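Local atomic coordinates of geranyltranstransferase (Agrobacterium tumefaciens, PDB entry 2H8O), a protein that probably catalyses the condensation of geranyl diphosphate with isopentenyl diphosphate to give farnesyl diphosphate, as a helical polyprenyl synthase. Residues A[33-42]-A[321-332]. Sequence-based numbering, arbitrary orientation.
Sequences DAQMTNFETR and AILIAAARFIAE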
loop_
_atom_site.group_PDB
_atom_site.type_symbol
_atom_site.label_atom_id
_atom_site.label_comp_id
_atom_site.label_asym_id
_atom_site.label_seq_id
_atom_site.Cartn_x
_atom_site.Cartn_y
_atom_site.Cartn_z
ATOM N N ASP A 33 -24.974 30.813 4.512
ATOM C CA ASP A 33 -24.806 30.908 5.995
ATOM C C ASP A 33 -25.430 29.704 6.704
ATOM O O ASP A 33 -24.717 28.927 7.334
ATOM C CB ASP A 33 -25.403 32.208 6.538
ATOM C CG ASP A 33 -25.032 32.466 7.994
ATOM O OD1 ASP A 33 -24.039 31.872 8.467
ATOM O OD2 ASP A 33 -25.728 33.275 8.662
ATOM N N ALA A 34 -26.753 29.559 6.613
ATOM C CA ALA A 34 -27.427 28.346 7.084
ATOM C C ALA A 34 -26.952 27.123 6.279
ATOM O O ALA A 34 -26.831 26.022 6.822
ATOM C CB ALA A 34 -28.939 28.496 6.989
ATOM N N GLN A 35 -26.675 27.322 4.991
ATOM C CA GLN A 35 -26.143 26.247 4.152
ATOM C C GLN A 35 -24.710 25.907 4.550
ATOM O O GLN A 35 -24.335 24.731 4.562
ATOM C CB GLN A 35 -26.213 26.624 2.669
ATOM C CG GLN A 35 -25.560 25.622 1.694
ATOM C CD GLN A 35 -26.414 24.381 1.395
ATOM O OE1 GLN A 35 -27.066 23.813 2.285
ATOM N NE2 GLN A 35 -26.397 23.947 0.122
ATOM N N MET A 36 -23.907 26.925 4.857
ATOM C CA MET A 36 -22.532 26.683 5.311
ATOM C C MET A 36 -22.525 25.960 6.656
ATOM O O MET A 36 -21.664 25.110 6.894
ATOM C CB MET A 36 -21.721 27.983 5.379
ATOM C CG MET A 36 -21.460 28.627 4.007
ATOM S SD MET A 36 -20.377 27.686 2.881
ATOM C CE MET A 36 -21.544 26.559 2.110
ATOM N N THR A 37 -23.495 26.272 7.512
ATOM C CA THR A 37 -23.696 25.516 8.754
ATOM C C THR A 37 -24.049 24.057 8.437
ATOM O O THR A 37 -23.547 23.136 9.076
ATOM C CB THR A 37 -24.806 26.129 9.631
ATOM O OG1 THR A 37 -24.474 27.486 9.959
ATOM C CG2 THR A 37 -24.980 25.339 10.915
ATOM N N ASN A 38 -24.911 23.854 7.444
ATOM C CA ASN A 38 -25.266 22.502 7.016
ATOM C C ASN A 38 -24.017 21.673 6.703
ATOM O O ASN A 38 -23.859 20.560 7.219
ATOM C CB ASN A 38 -26.202 22.547 5.808
ATOM C CG ASN A 38 -26.861 21.210 5.518
ATOM O OD1 ASN A 38 -27.231 20.472 6.427
ATOM N ND2 ASN A 38 -27.039 20.915 4.238
ATOM N N PHE A 39 -23.123 22.227 5.888
ATOM C CA PHE A 39 -21.873 21.547 5.576
ATOM C C PHE A 39 -20.999 21.341 6.814
ATOM O O PHE A 39 -20.524 20.235 7.036
ATOM C CB PHE A 39 -21.067 22.292 4.506
ATOM C CG PHE A 39 -19.659 21.803 4.390
ATOM C CD1 PHE A 39 -19.367 20.662 3.670
ATOM C CD2 PHE A 39 -18.637 22.445 5.053
ATOM C CE1 PHE A 39 -18.079 20.196 3.573
ATOM C CE2 PHE A 39 -17.340 21.970 4.973
ATOM C CZ PHE A 39 -17.059 20.850 4.237
ATOM N N GLU A 40 -20.780 22.400 7.597
ATOM C CA GLU A 40 -19.830 22.334 8.721
ATOM C C GLU A 40 -20.276 21.277 9.712
ATOM O O GLU A 40 -19.458 20.526 10.251
ATOM C CB GLU A 40 -19.734 23.678 9.441
ATOM C CG GLU A 40 -19.264 24.846 8.563
ATOM C CD GLU A 40 -17.852 25.299 8.874
ATOM O OE1 GLU A 40 -16.908 24.651 8.370
ATOM O OE2 GLU A 40 -17.689 26.308 9.604
ATOM N N THR A 41 -21.581 21.236 9.954
ATOM C CA THR A 41 -22.178 20.282 10.874
ATOM C C THR A 41 -22.032 18.853 10.353
ATOM O O THR A 41 -21.632 17.953 11.106
ATOM C CB THR A 41 -23.674 20.632 11.130
ATOM O OG1 THR A 41 -23.758 21.904 11.787
ATOM C CG2 THR A 41 -24.358 19.604 12.026
ATOM N N ARG A 42 -22.333 18.632 9.080
ATOM C CA ARG A 42 -22.165 17.303 8.502
ATOM C C ARG A 42 -20.696 16.901 8.451
ATOM O O ARG A 42 -20.375 15.734 8.631
ATOM C CB ARG A 42 -22.803 17.209 7.118
ATOM C CG ARG A 42 -22.712 15.814 6.491
ATOM C CD ARG A 42 -23.371 14.727 7.322
ATOM N NE ARG A 42 -24.770 15.073 7.518
ATOM C CZ ARG A 42 -25.730 14.879 6.619
ATOM N NH1 ARG A 42 -25.478 14.292 5.465
ATOM N NH2 ARG A 42 -26.965 15.263 6.892
ATOM N N ALA A 321 -27.579 19.058 -2.218
ATOM C CA ALA A 321 -27.303 20.279 -1.447
ATOM C C ALA A 321 -26.044 20.198 -0.584
ATOM O O ALA A 321 -25.283 21.165 -0.511
ATOM C CB ALA A 321 -28.503 20.628 -0.548
ATOM N N ILE A 322 -25.848 19.059 0.070
ATOM C CA ILE A 322 -24.691 18.872 0.954
ATOM C C ILE A 322 -23.375 18.911 0.193
ATOM O O ILE A 322 -22.422 19.564 0.614
ATOM C CB ILE A 322 -24.809 17.555 1.752
ATOM C CG1 ILE A 322 -25.896 17.723 2.817
ATOM C CG2 ILE A 322 -23.488 17.176 2.385
ATOM C CD1 ILE A 322 -26.249 16.474 3.513
ATOM N N LEU A 323 -23.309 18.203 -0.924
ATOM C CA LEU A 323 -22.087 18.223 -1.742
ATOM C C LEU A 323 -21.860 19.571 -2.396
ATOM O O LEU A 323 -20.722 20.009 -2.528
ATOM C CB LEU A 323 -22.107 17.126 -2.791
ATOM C CG LEU A 323 -21.754 15.748 -2.239
ATOM C CD1 LEU A 323 -22.070 14.668 -3.275
ATOM C CD2 LEU A 323 -20.283 15.676 -1.768
ATOM N N ILE A 324 -22.933 20.226 -2.820
ATOM C CA ILE A 324 -22.806 21.574 -3.393
ATOM C C ILE A 324 -22.296 22.551 -2.321
ATOM O O ILE A 324 -21.434 23.387 -2.608
ATOM C CB ILE A 324 -24.120 22.028 -4.038
ATOM C CG1 ILE A 324 -24.323 21.223 -5.323
ATOM C CG2 ILE A 324 -24.113 23.540 -4.339
ATOM C CD1 ILE A 324 -25.657 21.431 -5.963
ATOM N N ALA A 325 -22.773 22.400 -1.085
ATOM C CA ALA A 325 -22.302 23.212 0.049
ATOM C C ALA A 325 -20.816 22.973 0.318
ATOM O O ALA A 325 -20.093 23.900 0.676
ATOM C CB ALA A 325 -23.115 22.929 1.292
ATOM N N ALA A 326 -20.368 21.731 0.149
ATOM C CA ALA A 326 -18.955 21.414 0.307
ATOM C C ALA A 326 -18.129 22.176 -0.723
ATOM O O ALA A 326 -17.097 22.740 -0.391
ATOM C CB ALA A 326 -18.718 19.920 0.184
ATOM N N ALA A 327 -18.597 22.201 -1.964
ATOM C CA ALA A 327 -17.884 22.930 -3.008
ATOM C C ALA A 327 -17.753 24.406 -2.624
ATOM O O ALA A 327 -16.680 24.995 -2.733
ATOM C CB ALA A 327 -18.588 22.771 -4.376
ATOM N N ARG A 328 -18.842 24.993 -2.142
ATOM C CA ARG A 328 -18.825 26.392 -1.742
ATOM C C ARG A 328 -17.944 26.633 -0.513
ATOM O O ARG A 328 -17.223 27.618 -0.465
ATOM C CB ARG A 328 -20.247 26.898 -1.495
ATOM C CG ARG A 328 -20.436 28.356 -1.862
ATOM C CD ARG A 328 -21.911 28.723 -1.990
ATOM N NE ARG A 328 -22.611 28.724 -0.709
ATOM C CZ ARG A 328 -22.620 29.741 0.160
ATOM N NH1 ARG A 328 -21.924 30.854 -0.068
ATOM N NH2 ARG A 328 -23.315 29.639 1.281
ATOM N N PHE A 329 -17.978 25.730 0.465
ATOM C CA PHE A 329 -17.134 25.877 1.665
ATOM C C PHE A 329 -15.655 25.864 1.305
ATOM O O PHE A 329 -14.893 26.735 1.740
ATOM C CB PHE A 329 -17.397 24.763 2.683
ATOM C CG PHE A 329 -16.388 24.717 3.819
ATOM C CD1 PHE A 329 -16.494 25.587 4.898
ATOM C CD2 PHE A 329 -15.338 23.799 3.796
ATOM C CE1 PHE A 329 -15.568 25.545 5.947
ATOM C CE2 PHE A 329 -14.402 23.741 4.842
ATOM C CZ PHE A 329 -14.521 24.613 5.924
ATOM N N ILE A 330 -15.270 24.847 0.540
ATOM C CA ILE A 330 -13.896 24.667 0.092
ATOM C C ILE A 330 -13.429 25.913 -0.642
ATOM O O ILE A 330 -12.381 26.480 -0.317
ATOM C CB ILE A 330 -13.775 23.453 -0.850
ATOM C CG1 ILE A 330 -13.962 22.152 -0.075
ATOM C CG2 ILE A 330 -12.417 23.433 -1.559
ATOM C CD1 ILE A 330 -14.185 20.945 -0.958
ATOM N N ALA A 331 -14.239 26.357 -1.599
ATOM C CA ALA A 331 -13.831 27.401 -2.532
ATOM C C ALA A 331 -13.720 28.772 -1.888
ATOM O O ALA A 331 -13.049 29.645 -2.439
ATOM C CB ALA A 331 -14.794 27.463 -3.704
ATOM N N GLU A 332 -14.376 28.965 -0.746
ATOM C CA GLU A 332 -14.383 30.254 -0.055
ATOM C C GLU A 332 -14.065 30.091 1.426
ATOM O O GLU A 332 -12.906 29.874 1.794
ATOM C CB GLU A 332 -15.735 30.957 -0.243
ATOM C CG GLU A 332 -16.798 30.645 0.814
ATOM C CD GLU A 332 -18.196 31.095 0.406
ATOM O OE1 GLU A 332 -19.016 31.375 1.309
ATOM O OE2 GLU A 332 -18.482 31.166 -0.812
HETATM O O HOH W 1 -24.314 25.984 -1.198
#
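Phe39 lies on Ala325 and Ala326, the alanine-rich surface of helix 321-331, and its path illustrates how an aromatic side chain can rest on small residues where two helices cross nearly at right angles. The axes pass 8.7 Å apart at -98°, with Phe39 and Ala325 nearest in register. Phe39 CB begins against the Ala325 methyl, CB to CB 3.9 Å. With CG turned anti to the backbone N (chi1 167°), the ring lies over Ala326 and Phe329, both on the same side of its plane. CG and CD1 run past the Ala326 backbone at CA, and CE1 settles on the Ala326 methyl, CE1 to CB 3.5 Å. Along its other edge, CD2 meets Phe329 CB, which makes a CH-pi contact from over the ring face, 3.9 Å from CB to the Phe39 centroid. CZ ends near the Phe329 ring, whose plane is inclined at 31° to that of Phe39.

The twice-bent chain of Met36 brings SD 3.8 Å above the plane of the Arg328 guanidinium, offset toward its rim, while its methyl CE rests near Ala325 O. One water accepts from Gln35 NE2 at 3.2 Å and from Arg328 NE at 3.3 Å, bridging the helices at a polar margin. Ile322 CD1 approaches the Arg42 guanidinium, whose NH1 is salt-bridged to Glu95.

Within this largely helical prenyl synthase fold, helix 321-331 lies between helix 34-57 and helices 241-267 and 295-312, while helix 34-57 also touches helix 88-99 directly, Phe91 meeting the Phe39 ring edge-to-face.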